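Local coordinates for Oxidored_FMN domain-containing protein ([Pseudomonas] geniculata N1, PDB 6L6J) that probably oxidises the amine 6-hydroxypseudooxynicotine in nicotine breakdown, using a flavin mononucleotide and a four-iron, four-sulfur cluster, at residues I145-L157 with L203-V215. Residues are numbered along the deposited sequence; the frame is centred on the assembly and turned at random.
Sequences IADFRRWYRDAAL and LLRETLSDVKDAV. With SO4 (sulfate ion), chain F.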
ATOM      1  N   ILE A 145      30.071  -4.580  17.881  1.00 39.30           N
ATOM      2  CA  ILE A 145      29.715  -3.147  17.634  1.00 38.90           C
ATOM      3  C   ILE A 145      30.742  -2.512  16.681  1.00 38.22           C
ATOM      4  O   ILE A 145      30.318  -1.788  15.734  1.00 37.21           O
ATOM      5  CB  ILE A 145      29.584  -2.364  18.958  1.00 37.89           C
ATOM      6  CG1 ILE A 145      28.405  -2.877  19.782  1.00 35.99           C
ATOM      7  CG2 ILE A 145      29.480  -0.864  18.695  1.00 39.98           C
ATOM      8  CD1 ILE A 145      27.938  -1.940  20.857  1.00 38.45           C
ATOM      9  N   ALA A 146      32.036  -2.746  16.917  1.00 37.07           N
ATOM     10  CA  ALA A 146      33.132  -2.274  16.031  1.00 34.61           C
ATOM     11  C   ALA A 146      32.911  -2.832  14.627  1.00 30.50           C
ATOM     12  O   ALA A 146      33.066  -2.064  13.686  1.00 29.36           O
ATOM     13  CB  ALA A 146      34.484  -2.681  16.568  1.00 33.48           C
ATOM     14  N   ASP A 147      32.561  -4.117  14.526  1.00 28.65           N
ATOM     15  CA  ASP A 147      32.304  -4.810  13.234  1.00 32.48           C
ATOM     16  C   ASP A 147      31.114  -4.150  12.522  1.00 31.26           C
ATOM     17  O   ASP A 147      31.157  -4.003  11.309  1.00 34.24           O
ATOM     18  CB  ASP A 147      32.068  -6.312  13.419  1.00 32.99           C
ATOM     19  CG  ASP A 147      33.302  -7.106  13.798  1.00 36.88           C
ATOM     20  OD1 ASP A 147      34.370  -6.497  13.957  1.00 38.95           O
ATOM     21  OD2 ASP A 147      33.185  -8.337  13.937  1.00 43.71           O
ATOM     22  N   PHE A 148      30.081  -3.770  13.258  1.00 31.56           N
ATOM     23  CA  PHE A 148      28.824  -3.202  12.703  1.00 33.66           C
ATOM     24  C   PHE A 148      29.128  -1.853  12.021  1.00 36.12           C
ATOM     25  O   PHE A 148      28.563  -1.575  10.928  1.00 37.88           O
ATOM     26  CB  PHE A 148      27.758  -3.113  13.801  1.00 31.10           C
ATOM     27  CG  PHE A 148      26.636  -2.150  13.517  1.00 32.66           C
ATOM     28  CD1 PHE A 148      26.791  -0.796  13.745  1.00 31.34           C
ATOM     29  CD2 PHE A 148      25.414  -2.594  13.037  1.00 35.17           C
ATOM     30  CE1 PHE A 148      25.752   0.085  13.503  1.00 31.62           C
ATOM     31  CE2 PHE A 148      24.372  -1.715  12.798  1.00 30.99           C
ATOM     32  CZ  PHE A 148      24.548  -0.378  13.029  1.00 32.70           C
ATOM     33  N   ARG A 149      29.974  -1.031  12.647  1.00 33.26           N
ATOM     34  CA  ARG A 149      30.382   0.283  12.101  1.00 34.52           C
ATOM     35  C   ARG A 149      31.227   0.072  10.843  1.00 36.34           C
ATOM     36  O   ARG A 149      31.002   0.794   9.860  1.00 36.97           O
ATOM     37  CB  ARG A 149      31.129   1.069  13.173  1.00 35.32           C
ATOM     38  CG  ARG A 149      30.235   1.547  14.306  1.00 35.24           C
ATOM     39  CD  ARG A 149      31.065   2.117  15.428  1.00 38.03           C
ATOM     40  NE  ARG A 149      31.875   3.248  14.999  1.00 43.20           N
ATOM     41  CZ  ARG A 149      32.753   3.881  15.769  1.00 44.08           C
ATOM     42  NH1 ARG A 149      32.964   3.479  17.009  1.00 46.27           N
ATOM     43  NH2 ARG A 149      33.417   4.918  15.302  1.00 40.85           N
ATOM     44  N   ARG A 150      32.130  -0.910  10.870  1.00 37.67           N
ATOM     45  CA  ARG A 150      32.888  -1.361   9.676  1.00 40.04           C
ATOM     46  C   ARG A 150      31.862  -1.641   8.569  1.00 39.00           C
ATOM     47  O   ARG A 150      31.975  -0.990   7.524  1.00 44.03           O
ATOM     48  CB  ARG A 150      33.798  -2.541  10.033  1.00 43.11           C
ATOM     49  CG  ARG A 150      34.675  -3.067   8.901  1.00 45.42           C
ATOM     50  CD  ARG A 150      35.601  -4.197   9.359  1.00 47.58           C
ATOM     51  NE  ARG A 150      34.928  -5.301  10.061  1.00 48.82           N
ATOM     52  CZ  ARG A 150      34.405  -6.376   9.474  1.00 50.30           C
ATOM     53  NH1 ARG A 150      34.450  -6.515   8.161  1.00 54.52           N
ATOM     54  NH2 ARG A 150      33.822  -7.313  10.200  1.00 53.50           N
ATOM     55  N   TRP A 151      30.846  -2.477   8.824  1.00 36.06           N
ATOM     56  CA  TRP A 151      29.825  -2.883   7.812  1.00 34.58           C
ATOM     57  C   TRP A 151      29.155  -1.642   7.222  1.00 33.84           C
ATOM     58  O   TRP A 151      28.947  -1.603   6.007  1.00 35.02           O
ATOM     59  CB  TRP A 151      28.745  -3.829   8.369  1.00 34.01           C
ATOM     60  CG  TRP A 151      29.230  -5.051   9.083  1.00 32.54           C
ATOM     61  CD1 TRP A 151      30.408  -5.716   8.893  1.00 33.39           C
ATOM     62  CD2 TRP A 151      28.521  -5.775  10.103  1.00 30.87           C
ATOM     63  NE1 TRP A 151      30.491  -6.786   9.753  1.00 34.66           N
ATOM     64  CE2 TRP A 151      29.348  -6.844  10.508  1.00 32.69           C
ATOM     65  CE3 TRP A 151      27.275  -5.627  10.712  1.00 31.84           C
ATOM     66  CZ2 TRP A 151      28.972  -7.743  11.502  1.00 32.00           C
ATOM     67  CZ3 TRP A 151      26.920  -6.490  11.725  1.00 32.02           C
ATOM     68  CH2 TRP A 151      27.756  -7.536  12.110  1.00 31.68           C
ATOM     69  N   TYR A 152      28.799  -0.674   8.060  1.00 36.44           N
ATOM     70  CA  TYR A 152      28.015   0.518   7.633  1.00 36.00           C
ATOM     71  C   TYR A 152      28.916   1.339   6.717  1.00 35.89           C
ATOM     72  O   TYR A 152      28.641   1.386   5.522  1.00 38.80           O
ATOM     73  CB  TYR A 152      27.450   1.294   8.827  1.00 32.36           C
ATOM     74  CG  TYR A 152      25.970   1.553   8.719  1.00 31.50           C
ATOM     75  CD1 TYR A 152      25.433   2.169   7.597  1.00 31.03           C
ATOM     76  CD2 TYR A 152      25.091   1.175   9.723  1.00 30.61           C
ATOM     77  CE1 TYR A 152      24.073   2.410   7.477  1.00 28.38           C
ATOM     78  CE2 TYR A 152      23.729   1.415   9.620  1.00 29.20           C
ATOM     79  CZ  TYR A 152      23.215   2.032   8.491  1.00 27.65           C
ATOM     80  OH  TYR A 152      21.873   2.258   8.365  1.00 28.89           O
ATOM     81  N   ARG A 153      30.001   1.881   7.273  1.00 39.85           N
ATOM     82  CA  ARG A 153      31.111   2.566   6.545  1.00 41.63           C
ATOM     83  C   ARG A 153      31.350   1.873   5.188  1.00 38.17           C
ATOM     84  O   ARG A 153      31.214   2.542   4.167  1.00 40.43           O
ATOM     85  CB  ARG A 153      32.355   2.574   7.445  1.00 44.69           C
ATOM     86  CG  ARG A 153      33.603   3.210   6.849  1.00 49.57           C
ATOM     87  CD  ARG A 153      34.857   2.792   7.610  1.00 54.43           C
ATOM     88  NE  ARG A 153      35.545   1.616   7.061  1.00 53.38           N
ATOM     89  CZ  ARG A 153      36.222   0.705   7.782  1.00 58.22           C
ATOM     90  NH1 ARG A 153      36.304   0.799   9.105  1.00 56.65           N
ATOM     91  NH2 ARG A 153      36.811  -0.314   7.173  1.00 54.62           N
ATOM     92  N   ASP A 154      31.642   0.572   5.177  1.00 35.90           N
ATOM     93  CA  ASP A 154      32.029  -0.205   3.960  1.00 37.29           C
ATOM     94  C   ASP A 154      30.867  -0.277   2.954  1.00 34.76           C
ATOM     95  O   ASP A 154      31.106  -0.095   1.755  1.00 35.14           O
ATOM     96  CB  ASP A 154      32.539  -1.608   4.311  1.00 34.31           C
ATOM     97  CG  ASP A 154      33.963  -1.612   4.838  1.00 36.15           C
ATOM     98  OD1 ASP A 154      34.614  -0.558   4.772  1.00 41.49           O
ATOM     99  OD2 ASP A 154      34.416  -2.659   5.304  1.00 38.89           O
ATOM    100  N   ALA A 155      29.655  -0.537   3.420  1.00 33.69           N
ATOM    101  CA  ALA A 155      28.430  -0.471   2.591  1.00 33.79           C
ATOM    102  C   ALA A 155      28.239   0.953   2.034  1.00 33.74           C
ATOM    103  O   ALA A 155      27.712   1.059   0.898  1.00 35.30           O
ATOM    104  CB  ALA A 155      27.223  -0.915   3.387  1.00 32.59           C
ATOM    105  N   ALA A 156      28.597   2.002   2.792  1.00 30.50           N
ATOM    106  CA  ALA A 156      28.495   3.412   2.335  1.00 30.66           C
ATOM    107  C   ALA A 156      29.479   3.617   1.183  1.00 33.12           C
ATOM    108  O   ALA A 156      29.042   4.159   0.141  1.00 34.78           O
ATOM    109  CB  ALA A 156      28.749   4.384   3.451  1.00 30.10           C
ATOM    110  N   LEU A 157      30.728   3.139   1.345  1.00 32.31           N
ATOM    111  CA  LEU A 157      31.780   3.176   0.291  1.00 31.91           C
ATOM    112  C   LEU A 157      31.274   2.462  -0.968  1.00 31.24           C
ATOM    113  O   LEU A 157      31.351   3.081  -2.045  1.00 34.60           O
ATOM    114  CB  LEU A 157      33.096   2.599   0.822  1.00 29.73           C
ATOM    115  CG  LEU A 157      33.817   3.514   1.824  1.00 30.45           C
ATOM    116  CD1 LEU A 157      34.914   2.781   2.584  1.00 28.72           C
ATOM    117  CD2 LEU A 157      34.382   4.745   1.136  1.00 28.60           C
ATOM    118  N   LEU A 203      25.348   4.818  19.362  1.00 32.41           N
ATOM    119  CA  LEU A 203      25.562   3.976  18.169  1.00 32.67           C
ATOM    120  C   LEU A 203      25.102   4.751  16.931  1.00 35.01           C
ATOM    121  O   LEU A 203      25.834   4.714  15.913  1.00 35.61           O
ATOM    122  CB  LEU A 203      24.830   2.646  18.305  1.00 30.96           C
ATOM    123  CG  LEU A 203      25.143   1.626  17.215  1.00 30.34           C
ATOM    124  CD1 LEU A 203      26.624   1.630  16.856  1.00 30.55           C
ATOM    125  CD2 LEU A 203      24.715   0.235  17.638  1.00 30.72           C
ATOM    126  N   LEU A 204      23.955   5.432  17.025  1.00 35.91           N
ATOM    127  CA  LEU A 204      23.392   6.267  15.931  1.00 36.92           C
ATOM    128  C   LEU A 204      24.367   7.401  15.585  1.00 38.12           C
ATOM    129  O   LEU A 204      24.586   7.619  14.386  1.00 40.40           O
ATOM    130  CB  LEU A 204      22.024   6.838  16.324  1.00 36.38           C
ATOM    131  CG  LEU A 204      21.449   7.837  15.313  1.00 36.25           C
ATOM    132  CD1 LEU A 204      21.301   7.201  13.936  1.00 37.41           C
ATOM    133  CD2 LEU A 204      20.129   8.395  15.776  1.00 33.94           C
ATOM    134  N   ARG A 205      24.892   8.114  16.584  1.00 38.85           N
ATOM    135  CA  ARG A 205      25.872   9.224  16.392  1.00 41.86           C
ATOM    136  C   ARG A 205      27.150   8.656  15.756  1.00 38.98           C
ATOM    137  O   ARG A 205      27.531   9.131  14.687  1.00 44.18           O
ATOM    138  CB  ARG A 205      26.120   9.956  17.724  1.00 45.21           C
ATOM    139  CG  ARG A 205      27.470  10.650  17.869  1.00 46.35           C
ATOM    140  CD  ARG A 205      27.758  11.074  19.302  1.00 46.83           C
ATOM    141  NE  ARG A 205      27.074  12.324  19.630  1.00 52.79           N
ATOM    142  CZ  ARG A 205      26.306  12.549  20.703  1.00 54.40           C
ATOM    143  NH1 ARG A 205      26.101  11.609  21.618  1.00 58.87           N
ATOM    144  NH2 ARG A 205      25.746  13.736  20.861  1.00 47.25           N
ATOM    145  N   GLU A 206      27.782   7.668  16.387  1.00 41.62           N
ATOM    146  CA  GLU A 206      29.068   7.059  15.929  1.00 42.33           C
ATOM    147  C   GLU A 206      28.952   6.522  14.490  1.00 37.54           C
ATOM    148  O   GLU A 206      29.914   6.619  13.744  1.00 38.90           O
ATOM    149  CB  GLU A 206      29.482   5.918  16.861  1.00 45.40           C
ATOM    150  CG  GLU A 206      29.998   6.377  18.208  1.00 46.42           C
ATOM    151  CD  GLU A 206      30.465   5.229  19.078  1.00 50.45           C
ATOM    152  OE1 GLU A 206      29.974   4.102  18.882  1.00 48.97           O
ATOM    153  OE2 GLU A 206      31.333   5.462  19.937  1.00 57.98           O
ATOM    154  N   THR A 207      27.817   5.950  14.117  1.00 33.98           N
ATOM    155  CA  THR A 207      27.582   5.418  12.757  1.00 36.05           C
ATOM    156  C   THR A 207      27.552   6.604  11.781  1.00 39.36           C
ATOM    157  O   THR A 207      28.440   6.669  10.884  1.00 38.87           O
ATOM    158  CB  THR A 207      26.333   4.528  12.747  1.00 35.86           C
ATOM    159  OG1 THR A 207      26.623   3.428  13.611  1.00 37.36           O
ATOM    160  CG2 THR A 207      25.969   3.989  11.382  1.00 34.99           C
ATOM    161  N   LEU A 208      26.592   7.515  11.977  1.00 36.93           N
ATOM    162  CA  LEU A 208      26.346   8.726  11.144  1.00 36.35           C
ATOM    163  C   LEU A 208      27.660   9.440  10.800  1.00 38.55           C
ATOM    164  O   LEU A 208      27.864   9.764   9.586  1.00 35.56           O
ATOM    165  CB  LEU A 208      25.427   9.664  11.923  1.00 36.88           C
ATOM    166  CG  LEU A 208      25.094  10.974  11.229  1.00 40.50           C
ATOM    167  CD1 LEU A 208      24.429  10.715   9.886  1.00 41.29           C
ATOM    168  CD2 LEU A 208      24.196  11.836  12.107  1.00 42.94           C
ATOM    169  N   SER A 209      28.487   9.692  11.827  1.00 34.62           N
ATOM    170  CA  SER A 209      29.845  10.282  11.722  1.00 32.56           C
ATOM    171  C   SER A 209      30.739   9.413  10.826  1.00 34.05           C
ATOM    172  O   SER A 209      31.484  10.003  10.019  1.00 35.15           O
ATOM    173  CB  SER A 209      30.452  10.469  13.094  1.00 33.39           C
ATOM    174  OG  SER A 209      31.868  10.594  13.034  1.00 31.25           O
ATOM    175  N   ASP A 210      30.702   8.076  10.964  1.00 34.57           N
ATOM    176  CA  ASP A 210      31.581   7.166  10.168  1.00 36.14           C
ATOM    177  C   ASP A 210      31.220   7.266   8.688  1.00 34.81           C
ATOM    178  O   ASP A 210      32.138   7.314   7.865  1.00 35.50           O
ATOM    179  CB  ASP A 210      31.522   5.721  10.650  1.00 36.94           C
ATOM    180  CG  ASP A 210      32.216   5.560  11.981  1.00 40.79           C
ATOM    181  OD1 ASP A 210      32.762   6.579  12.474  1.00 41.49           O
ATOM    182  OD2 ASP A 210      32.164   4.442  12.533  1.00 42.99           O
ATOM    183  N   VAL A 211      29.929   7.326   8.386  1.00 34.90           N
ATOM    184  CA  VAL A 211      29.406   7.354   6.994  1.00 36.27           C
ATOM    185  C   VAL A 211      29.715   8.735   6.391  1.00 40.34           C
ATOM    186  O   VAL A 211      30.146   8.816   5.213  1.00 40.39           O
ATOM    187  CB  VAL A 211      27.903   7.040   6.973  1.00 36.62           C
ATOM    188  CG1 VAL A 211      27.377   7.039   5.551  1.00 40.39           C
ATOM    189  CG2 VAL A 211      27.573   5.718   7.661  1.00 36.99           C
ATOM    190  N   LYS A 212      29.537   9.796   7.175  1.00 40.64           N
ATOM    191  CA  LYS A 212      29.861  11.177   6.745  1.00 41.53           C
ATOM    192  C   LYS A 212      31.354  11.240   6.396  1.00 41.50           C
ATOM    193  O   LYS A 212      31.676  11.744   5.318  1.00 39.25           O
ATOM    194  CB  LYS A 212      29.435  12.193   7.804  1.00 43.55           C
ATOM    195  CG  LYS A 212      28.683  13.389   7.235  1.00 47.84           C
ATOM    196  CD  LYS A 212      28.275  14.397   8.285  1.00 50.53           C
ATOM    197  CE  LYS A 212      28.588  15.823   7.878  1.00 50.32           C
ATOM    198  NZ  LYS A 212      28.554  16.729   9.046  1.00 51.81           N
ATOM    199  N   ASP A 213      32.228  10.691   7.234  1.00 43.82           N
ATOM    200  CA  ASP A 213      33.695  10.713   6.977  1.00 46.85           C
ATOM    201  C   ASP A 213      33.967   9.855   5.742  1.00 44.68           C
ATOM    202  O   ASP A 213      34.804  10.237   4.929  1.00 43.78           O
ATOM    203  CB  ASP A 213      34.510  10.267   8.199  1.00 54.79           C
ATOM    204  CG  ASP A 213      34.161  11.022   9.484  1.00 65.22           C
ATOM    205  OD1 ASP A 213      33.648  12.194   9.383  1.00 61.04           O
ATOM    206  OD2 ASP A 213      34.364  10.431  10.588  1.00 62.10           O
ATOM    207  N   ALA A 214      33.237   8.754   5.596  1.00 45.55           N
ATOM    208  CA  ALA A 214      33.411   7.771   4.502  1.00 42.55           C
ATOM    209  C   ALA A 214      33.091   8.410   3.138  1.00 40.93           C
ATOM    210  O   ALA A 214      33.946   8.315   2.249  1.00 40.29           O
ATOM    211  CB  ALA A 214      32.570   6.549   4.781  1.00 41.62           C
ATOM    212  N   VAL A 215      31.912   9.016   2.959  1.00 40.27           N
ATOM    213  CA  VAL A 215      31.365   9.342   1.602  1.00 41.47           C
ATOM    214  C   VAL A 215      30.854  10.788   1.510  1.00 44.96           C
ATOM    215  O   VAL A 215      30.239  11.101   0.466  1.00 48.29           O
ATOM    216  CB  VAL A 215      30.231   8.369   1.216  1.00 41.86           C
ATOM    217  CG1 VAL A 215      30.627   6.926   1.454  1.00 41.35           C
ATOM    218  CG2 VAL A 215      28.919   8.676   1.924  1.00 41.06           C
TER
HETATM  219  S   SO4 F 705      32.562  -9.790   8.425  1.00 53.35           S
HETATM  220  O1  SO4 F 705      32.783  -8.691   7.523  1.00 55.08           O
HETATM  221  O2  SO4 F 705      33.645 -10.751   8.297  1.00 50.47           O
HETATM  222  O3  SO4 F 705      32.495  -9.280   9.777  1.00 51.43           O
HETATM  223  O4  SO4 F 705      31.318 -10.440   8.088  1.00 52.01           O
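Arg-149 reaches across to Asp-210 and grips it side-on, giving both NE and NH2 to one carboxylate oxygen. The bond from NE to Asp-210 OD2 measures 2.8 Å; that from NH2 to the same OD2, 3.1 Å, is more bent. The two charged planes are nearly coplanar, 23° apart. A bend at chi3 (60°) turns the long arginine chain so that its NE edge meets the aspartate while one guanidinium face lies over Glu-206 CB. Glu-206 OE1 stands 3.6 Å from Arg-149 NH1 but well out of the guanidinium plane, so this second salt bridge rests on charge alone; OE1 is also hydrogen-bonded to the hydroxyl of Tyr-193. Two acids flanking one arginine suit this partly exposed margin and would be expected to favour its positive charge.

Inward the packing is largely apolar, and the segment axes come within 8.8 Å; threonine, valine and alanine are compact enough to fit between them. Thr-207 OG1 bonds to Leu-203 O within its own helix (2.8 Å), while its methyl CG2 makes a CH-pi contact over the Tyr-152 ring, 3.8 Å from the centroid. The tyrosine hydroxyl is hydrogen-bonded to Leu-104 O and Tyr-170 N on barrel strands 99-105 and 166-171. Leu-203 CD1 packs on Phe-148 CE1, both buried apolar side chains that also meet Leu-178, and small Ala-156 admits Val-211 and Val-215, its CB 3.7 Å from each CG1.

The axes cross at -33°. Such side-by-side packing of successive outer helices, here following those strands, is characteristic of the TIM barrel, the FMN-binding fold of this oxidoreductase family.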